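Local coordinates for protein PHB depolymerase (Penicillium funiculosum, PDB 2D81) that hydrolyses the ester bonds of the biopolyester polyhydroxybutyrate, as a fungal depolymerase with a circularly permuted alpha/beta hydrolase fold, at residues Lys75-Gly79 with Asn80-Ser84; Ala167-Lys170 with Trp171-Ser175; Ala305-Gly308 with Gln309-Ile313. All blocks are in the same frame, centred on the assembly; numbering follows the deposited sequence.

Contact 1: Lys75-Gly79 with Asn80-Ser84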
loop_
_atom_site.group_PDB
_atom_site.type_symbol
_atom_site.label_atom_id
_atom_site.label_comp_id
_atom_site.label_asym_id
_atom_site.label_seq_id
_atom_site.Cartn_x
_atom_site.Cartn_y
_atom_site.Cartn_z
ATOM N N LYS A 75 5.094 -8.531 -18.825
ATOM C CA LYS A 75 5.829 -8.314 -20.064
ATOM C C LYS A 75 4.892 -7.929 -21.199
ATOM O O LYS A 75 5.173 -7.007 -21.959
ATOM C CB LYS A 75 6.615 -9.572 -20.444
ATOM C CG LYS A 75 7.738 -9.900 -19.480
ATOM C CD LYS A 75 8.485 -11.154 -19.893
ATOM C CE LYS A 75 9.568 -11.507 -18.888
ATOM N NZ LYS A 75 10.252 -12.780 -19.240
ATOM N N SER A 76 3.771 -8.636 -21.300
ATOM C CA SER A 76 2.848 -8.437 -22.410
ATOM C C SER A 76 2.135 -7.089 -22.342
ATOM O O SER A 76 1.922 -6.446 -23.370
ATOM C CB SER A 76 1.815 -9.565 -22.441
ATOM O OG SER A 76 2.449 -10.820 -22.600
ATOM N N TRP A 77 1.773 -6.663 -21.133
ATOM C CA TRP A 77 0.994 -5.438 -20.961
ATOM C C TRP A 77 1.855 -4.180 -20.905
ATOM O O TRP A 77 1.331 -3.068 -20.925
ATOM C CB TRP A 77 0.145 -5.515 -19.685
ATOM C CG TRP A 77 -0.808 -6.676 -19.645
ATOM C CD1 TRP A 77 -1.314 -7.361 -20.714
ATOM C CD2 TRP A 77 -1.394 -7.264 -18.478
ATOM N NE1 TRP A 77 -2.179 -8.340 -20.284
ATOM C CE2 TRP A 77 -2.246 -8.303 -18.916
ATOM C CE3 TRP A 77 -1.284 -7.013 -17.103
ATOM C CZ2 TRP A 77 -2.984 -9.093 -18.027
ATOM C CZ3 TRP A 77 -2.021 -7.802 -16.218
ATOM C CH2 TRP A 77 -2.858 -8.828 -16.686
ATOM N N SER A 78 3.170 -4.354 -20.832
ATOM C CA SER A 78 4.076 -3.222 -20.650
ATOM C C SER A 78 3.867 -2.145 -21.710
ATOM O O SER A 78 3.983 -2.406 -22.908
ATOM C CB SER A 78 5.532 -3.699 -20.683
ATOM O OG SER A 78 6.423 -2.604 -20.516
ATOM N N GLY A 79 3.554 -0.934 -21.261
ATOM C CA GLY A 79 3.395 0.175 -22.184
ATOM C C GLY A 79 1.971 0.366 -22.673
ATOM O O GLY A 79 1.671 1.344 -23.363
ATOM N N ASN A 80 1.092 -0.567 -22.320
ATOM C CA ASN A 80 -0.315 -0.467 -22.679
ATOM C C ASN A 80 -1.220 -0.536 -21.455
ATOM O O ASN A 80 -1.626 0.502 -20.934
ATOM C CB ASN A 80 -0.685 -1.566 -23.681
ATOM C CG ASN A 80 -0.147 -1.284 -25.070
ATOM O OD1 ASN A 80 -0.469 -0.259 -25.673
ATOM N ND2 ASN A 80 0.678 -2.189 -25.585
ATOM N N GLN A 81 -1.537 -1.745 -20.993
ATOM C CA GLN A 81 -2.400 -1.896 -19.823
ATOM C C GLN A 81 -1.699 -1.518 -18.520
ATOM O O GLN A 81 -2.352 -1.274 -17.506
ATOM C CB GLN A 81 -2.930 -3.331 -19.717
ATOM C CG GLN A 81 -3.824 -3.740 -20.873
ATOM C CD GLN A 81 -3.105 -4.613 -21.875
ATOM O OE1 GLN A 81 -1.950 -4.361 -22.220
ATOM N NE2 GLN A 81 -3.789 -5.644 -22.361
ATOM N N ILE A 82 -0.370 -1.479 -18.548
ATOM C CA ILE A 82 0.401 -0.945 -17.430
ATOM C C ILE A 82 1.536 -0.080 -17.963
ATOM O O ILE A 82 1.887 -0.162 -19.142
ATOM C CB ILE A 82 1.010 -2.070 -16.553
ATOM C CG1 ILE A 82 1.977 -2.921 -17.379
ATOM C CG2 ILE A 82 -0.102 -2.932 -15.963
ATOM C CD1 ILE A 82 2.693 -3.988 -16.569
ATOM N N ALA A 83 2.105 0.754 -17.098
ATOM C CA ALA A 83 3.256 1.562 -17.483
ATOM C C ALA A 83 4.424 0.641 -17.827
ATOM O O ALA A 83 4.492 -0.489 -17.344
ATOM C CB ALA A 83 3.641 2.501 -16.343
ATOM N N SER A 84 5.338 1.125 -18.661
ATOM C CA SER A 84 6.481 0.320 -19.082
ATOM C C SER A 84 7.199 -0.303 -17.889
ATOM O O SER A 84 7.547 0.388 -16.932
ATOM C CB SER A 84 7.472 1.177 -19.871
ATOM O OG SER A 84 8.640 0.437 -20.179
HETATM O O HOH W 1 -0.775 -5.030 -24.691
HETATM O O HOH W 2 7.350 -1.247 -22.730
#
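Two backbone N-H groups converge on the carbonyl of Trp77. Asn80 N reaches Trp77 O at 2.9 Å, with an N-H...O angle of 158°, and Ile82 N adds a longer, weak bond to the same oxygen. A return bond comes from Gly79 N, which gives its hydrogen to Ile82 O at 2.8 Å but bends at 134°; this bond and the weak one from Ile82 N make a single backbone bridge between Ser78 and Ile82. Beside this, the Gln81 side chain crosses that of Trp77 at about a right angle, its amide plane turned 48° from the indole; Gln81 OE1 lies obliquely 3.4 Å from Trp77 CD1. A bend at chi2 of Gln81 turns the amide back towards the indole. The same OE1 accepts a hydrogen bond from a water 2.8 Å away, and this water also makes weak bonds to Ser76 O and Asn80 ND2. Ser78 OG, anti to its backbone N, bonds to Val85 N as well as to a second water, which it holds at 2.8 Å and which is weakly linked to Ser84 OG. That last hydroxyl also pairs with Ala86 N. Apolar contact is slight, with Trp77 CB 3.9 Å from Ile82 CG1. Such compact folding-back is that of a type II beta turn, Trp77 to Asn80, with Gly79 at its positive-phi position, in the turn that follows helix 68-77.

Contact 2: Ala167-Lys170 with Trp171-Ser175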
loop_
_atom_site.group_PDB
_atom_site.type_symbol
_atom_site.label_atom_id
_atom_site.label_comp_id
_atom_site.label_asym_id
_atom_site.label_seq_id
_atom_site.Cartn_x
_atom_site.Cartn_y
_atom_site.Cartn_z
ATOM N N ALA A 167 11.336 1.570 8.272
ATOM C CA ALA A 167 12.172 0.781 7.376
ATOM C C ALA A 167 11.758 1.018 5.926
ATOM O O ALA A 167 12.604 1.235 5.058
ATOM C CB ALA A 167 12.057 -0.699 7.719
ATOM N N ALA A 168 10.455 0.973 5.669
ATOM C CA ALA A 168 9.943 1.162 4.315
ATOM C C ALA A 168 10.256 2.560 3.782
ATOM O O ALA A 168 10.740 2.708 2.659
ATOM C CB ALA A 168 8.434 0.917 4.284
ATOM N N LEU A 169 9.979 3.583 4.582
ATOM C CA LEU A 169 10.192 4.960 4.139
ATOM C C LEU A 169 11.670 5.289 3.952
ATOM O O LEU A 169 12.045 5.967 2.991
ATOM C CB LEU A 169 9.561 5.944 5.131
ATOM C CG LEU A 169 8.032 5.927 5.209
ATOM C CD1 LEU A 169 7.567 6.898 6.285
ATOM C CD2 LEU A 169 7.439 6.301 3.848
ATOM N N LYS A 170 12.510 4.809 4.862
ATOM C CA LYS A 170 13.941 5.009 4.715
ATOM C C LYS A 170 14.489 4.264 3.504
ATOM O O LYS A 170 15.383 4.764 2.828
ATOM C CB LYS A 170 14.684 4.578 5.985
ATOM C CG LYS A 170 14.517 5.562 7.137
ATOM C CD LYS A 170 15.387 5.203 8.334
ATOM C CE LYS A 170 14.931 3.923 9.006
ATOM N NZ LYS A 170 15.802 3.593 10.170
ATOM N N TRP A 171 13.955 3.082 3.210
ATOM C CA TRP A 171 14.435 2.364 2.037
ATOM C C TRP A 171 14.034 3.088 0.760
ATOM O O TRP A 171 14.837 3.237 -0.159
ATOM C CB TRP A 171 13.899 0.931 1.984
ATOM C CG TRP A 171 14.520 0.186 0.850
ATOM C CD1 TRP A 171 13.946 -0.126 -0.349
ATOM C CD2 TRP A 171 15.880 -0.245 0.769
ATOM N NE1 TRP A 171 14.871 -0.722 -1.177
ATOM C CE2 TRP A 171 16.067 -0.807 -0.513
ATOM C CE3 TRP A 171 16.963 -0.206 1.658
ATOM C CZ2 TRP A 171 17.295 -1.328 -0.932
ATOM C CZ3 TRP A 171 18.186 -0.725 1.242
ATOM C CH2 TRP A 171 18.341 -1.279 -0.041
ATOM N N ILE A 172 12.786 3.539 0.711
ATOM C CA ILE A 172 12.266 4.185 -0.486
ATOM C C ILE A 172 12.925 5.542 -0.733
ATOM O O ILE A 172 13.301 5.854 -1.863
ATOM C CB ILE A 172 10.736 4.358 -0.387
ATOM C CG1 ILE A 172 10.072 2.977 -0.375
ATOM C CG2 ILE A 172 10.217 5.192 -1.560
ATOM C CD1 ILE A 172 8.575 2.999 -0.128
ATOM N N TYR A 173 13.076 6.341 0.320
ATOM C CA TYR A 173 13.583 7.701 0.163
ATOM C C TYR A 173 15.062 7.873 0.483
ATOM O O TYR A 173 15.630 8.940 0.242
ATOM C CB TYR A 173 12.759 8.673 1.013
ATOM C CG TYR A 173 11.362 8.869 0.483
ATOM C CD1 TYR A 173 10.307 8.070 0.924
ATOM C CD2 TYR A 173 11.105 9.814 -0.509
ATOM C CE1 TYR A 173 9.029 8.207 0.381
ATOM C CE2 TYR A 173 9.835 9.956 -1.057
ATOM C CZ TYR A 173 8.804 9.148 -0.608
ATOM O OH TYR A 173 7.558 9.273 -1.164
ATOM N N GLY A 174 15.682 6.827 1.016
ATOM C CA GLY A 174 17.081 6.918 1.393
ATOM C C GLY A 174 17.227 7.519 2.774
ATOM O O GLY A 174 16.521 7.128 3.705
ATOM N N SER A 175 18.141 8.469 2.918
ATOM C CA SER A 175 18.297 9.156 4.188
ATOM C C SER A 175 16.966 9.795 4.570
ATOM O O SER A 175 16.218 10.260 3.707
ATOM C CB SER A 175 19.388 10.227 4.087
ATOM O OG SER A 175 19.154 11.099 2.992
#
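Leu169 and Tyr173, one helical turn apart, point their side chains to the same flank of the helix, but they meet loosely: Leu169 CD2 stays 4.3 Å from Tyr173 CE1. Closer to the phenol ring is the carbonyl of Leu169, whose O lies at the ring edge, in its plane, 3.4 Å from Tyr173 CD1, while also accepting the hydrogen bond from Tyr173 N at 2.9 Å. With chi1 at -70°, Tyr173 CG sits beside its own backbone N, and the ring extends away from the helix until OH bonds to Ser14 OG and Ser12 O. Ile172 points to a neighbouring part of the same buried face, its CG1 3.1 Å from Ala168 O; it and Leu169 both touch His224 of strand 221-227. Helix 164-173 thus packs on the central sheet of the alpha/beta hydrolase fold, Leu169 and Tyr173 both touching Met256 and Ala168 touching Tyr94. The Trp171 indole leaves in another direction: its CG is anti to the backbone N (chi1 -174°), CB rests 3.3 Å from Ala167 O, and the ring leads away from the preceding turn to a cation-pi contact with Lys92 and a bond from NE1 to Asn124 O. At the C-terminal end, Gly174 takes up a positive phi of 84°, and its N makes a weak, bent bond to Lys170 O at 2.8 Å. Gly174 O then turns back towards Lys170, 3.5 Å from its CA in a CA-H...O contact.

Contact 3: Ala305-Gly308 with Gln309-Ile313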
loop_
_atom_site.group_PDB
_atom_site.type_symbol
_atom_site.label_atom_id
_atom_site.label_comp_id
_atom_site.label_asym_id
_atom_site.label_seq_id
_atom_site.Cartn_x
_atom_site.Cartn_y
_atom_site.Cartn_z
ATOM N N ALA A 305 -8.875 5.814 -8.663
ATOM C CA ALA A 305 -9.301 6.739 -7.615
ATOM C C ALA A 305 -8.104 7.201 -6.792
ATOM O O ALA A 305 -7.937 8.393 -6.534
ATOM C CB ALA A 305 -10.327 6.068 -6.711
ATOM N N ILE A 306 -7.272 6.249 -6.381
ATOM C CA ILE A 306 -6.070 6.565 -5.622
ATOM C C ILE A 306 -5.120 7.445 -6.432
ATOM O O ILE A 306 -4.585 8.426 -5.918
ATOM C CB ILE A 306 -5.346 5.272 -5.183
ATOM C CG1 ILE A 306 -6.263 4.472 -4.246
ATOM C CG2 ILE A 306 -4.036 5.614 -4.468
ATOM C CD1 ILE A 306 -5.739 3.084 -3.896
ATOM N N VAL A 307 -4.919 7.101 -7.700
ATOM C CA VAL A 307 -4.076 7.913 -8.569
ATOM C C VAL A 307 -4.660 9.312 -8.751
ATOM O O VAL A 307 -3.923 10.293 -8.843
ATOM C CB VAL A 307 -3.901 7.249 -9.953
ATOM C CG1 VAL A 307 -3.173 8.196 -10.903
ATOM C CG2 VAL A 307 -3.110 5.956 -9.801
ATOM N N GLY A 308 -5.986 9.396 -8.800
ATOM C CA GLY A 308 -6.637 10.688 -8.935
ATOM C C GLY A 308 -6.399 11.558 -7.718
ATOM O O GLY A 308 -6.194 12.768 -7.833
ATOM N N GLN A 309 -6.431 10.934 -6.545
ATOM C CA GLN A 309 -6.096 11.614 -5.305
ATOM C C GLN A 309 -4.662 12.124 -5.355
ATOM O O GLN A 309 -4.386 13.269 -5.003
ATOM C CB GLN A 309 -6.271 10.656 -4.123
ATOM C CG GLN A 309 -7.725 10.291 -3.837
ATOM C CD GLN A 309 -7.857 9.241 -2.755
ATOM O OE1 GLN A 309 -6.961 9.077 -1.931
ATOM N NE2 GLN A 309 -8.985 8.531 -2.743
ATOM N N VAL A 310 -3.750 11.268 -5.801
ATOM C CA VAL A 310 -2.346 11.640 -5.886
ATOM C C VAL A 310 -2.151 12.816 -6.837
ATOM O O VAL A 310 -1.437 13.769 -6.522
ATOM C CB VAL A 310 -1.489 10.452 -6.369
ATOM C CG1 VAL A 310 -0.085 10.921 -6.709
ATOM C CG2 VAL A 310 -1.443 9.384 -5.289
ATOM N N LYS A 311 -2.785 12.742 -8.003
ATOM C CA LYS A 311 -2.637 13.782 -9.017
ATOM C C LYS A 311 -3.076 15.135 -8.465
ATOM O O LYS A 311 -2.468 16.165 -8.765
ATOM C CB LYS A 311 -3.478 13.444 -10.250
ATOM C CG LYS A 311 -3.120 12.134 -10.939
ATOM C CD LYS A 311 -1.954 12.283 -11.898
ATOM C CE LYS A 311 -1.756 11.004 -12.700
ATOM N NZ LYS A 311 -0.710 11.136 -13.750
ATOM N N GLN A 312 -4.138 15.127 -7.663
ATOM C CA GLN A 312 -4.650 16.357 -7.066
ATOM C C GLN A 312 -3.640 16.939 -6.083
ATOM O O GLN A 312 -3.340 18.133 -6.119
ATOM C CB GLN A 312 -5.978 16.081 -6.357
ATOM C CG GLN A 312 -6.526 17.240 -5.518
ATOM C CD GLN A 312 -6.704 18.526 -6.307
ATOM O OE1 GLN A 312 -6.730 18.520 -7.539
ATOM N NE2 GLN A 312 -6.839 19.640 -5.595
ATOM N N ILE A 313 -3.106 16.089 -5.213
ATOM C CA ILE A 313 -2.156 16.543 -4.206
ATOM C C ILE A 313 -0.892 17.139 -4.822
ATOM O O ILE A 313 -0.385 18.149 -4.339
ATOM C CB ILE A 313 -1.768 15.390 -3.258
ATOM C CG1 ILE A 313 -2.979 15.008 -2.398
ATOM C CG2 ILE A 313 -0.585 15.796 -2.384
ATOM C CD1 ILE A 313 -2.808 13.731 -1.602
#
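Val307 and Lys311 run side by side and point the same way, one turn apart on helix 301-314, an alpha-helix that packs against the central sheet of the alpha/beta hydrolase fold. The touching is done by the aliphatic part of the lysine: Lys311 CE comes 3.6 Å from Val307 CG1, and CG is at 3.9 Å from the same methyl. Lys311 CG lies beside the backbone N (chi1 -60°), and a bend at chi2, -83°, brings the chain towards the valine before it straightens through CE. Val307 meets it with CG1 anti to its own N, and this side chain also touches Leu28 and Tyr32.

Gln309 behaves otherwise. Its chain is extended beyond CG, and the amide is carried away to where NE2 bonds to Tyr197 O. Gln312, with CG anti to the backbone N and a bend at chi2, turns off from the preceding helical turn and directs its NE2 to Leu3 O, so both amides link the helix to loop segments. Val310 lies against Leu223 and Val225 of strand 221-227, and Ile306 reaches Leu227 on the same strand, which places the sheet beneath this side of the helix.

Backbone i to i+4 bonds run unbroken, from Gln309 N to Ala305 O through to Ile313 N to Gln309 O. The first of these acceptors is also met by a side-chain methylene of the residue that bonds to it, Gln309 CG lying 3.3 Å from Ala305 O.

How the contacts relate
From the N terminus the three contacts come in series, with none nested in or crossing another. Each joins adjacent segments, so none closes a long loop; contact 1 closes a tight turn after helix 68-77, contact 2 spans the last turns of helix 164-173 and its exit, and contact 3 lies within helix 301-314. The centres are 21 to 27 Å apart and no two contacts touch, the nearest atoms of contact 3 being about 10 Å from each of the others. The central sheet joins contacts 2 and 3, through strands 221-227 and 256-260, while helix 20-31 is touched by contacts 1 and 3.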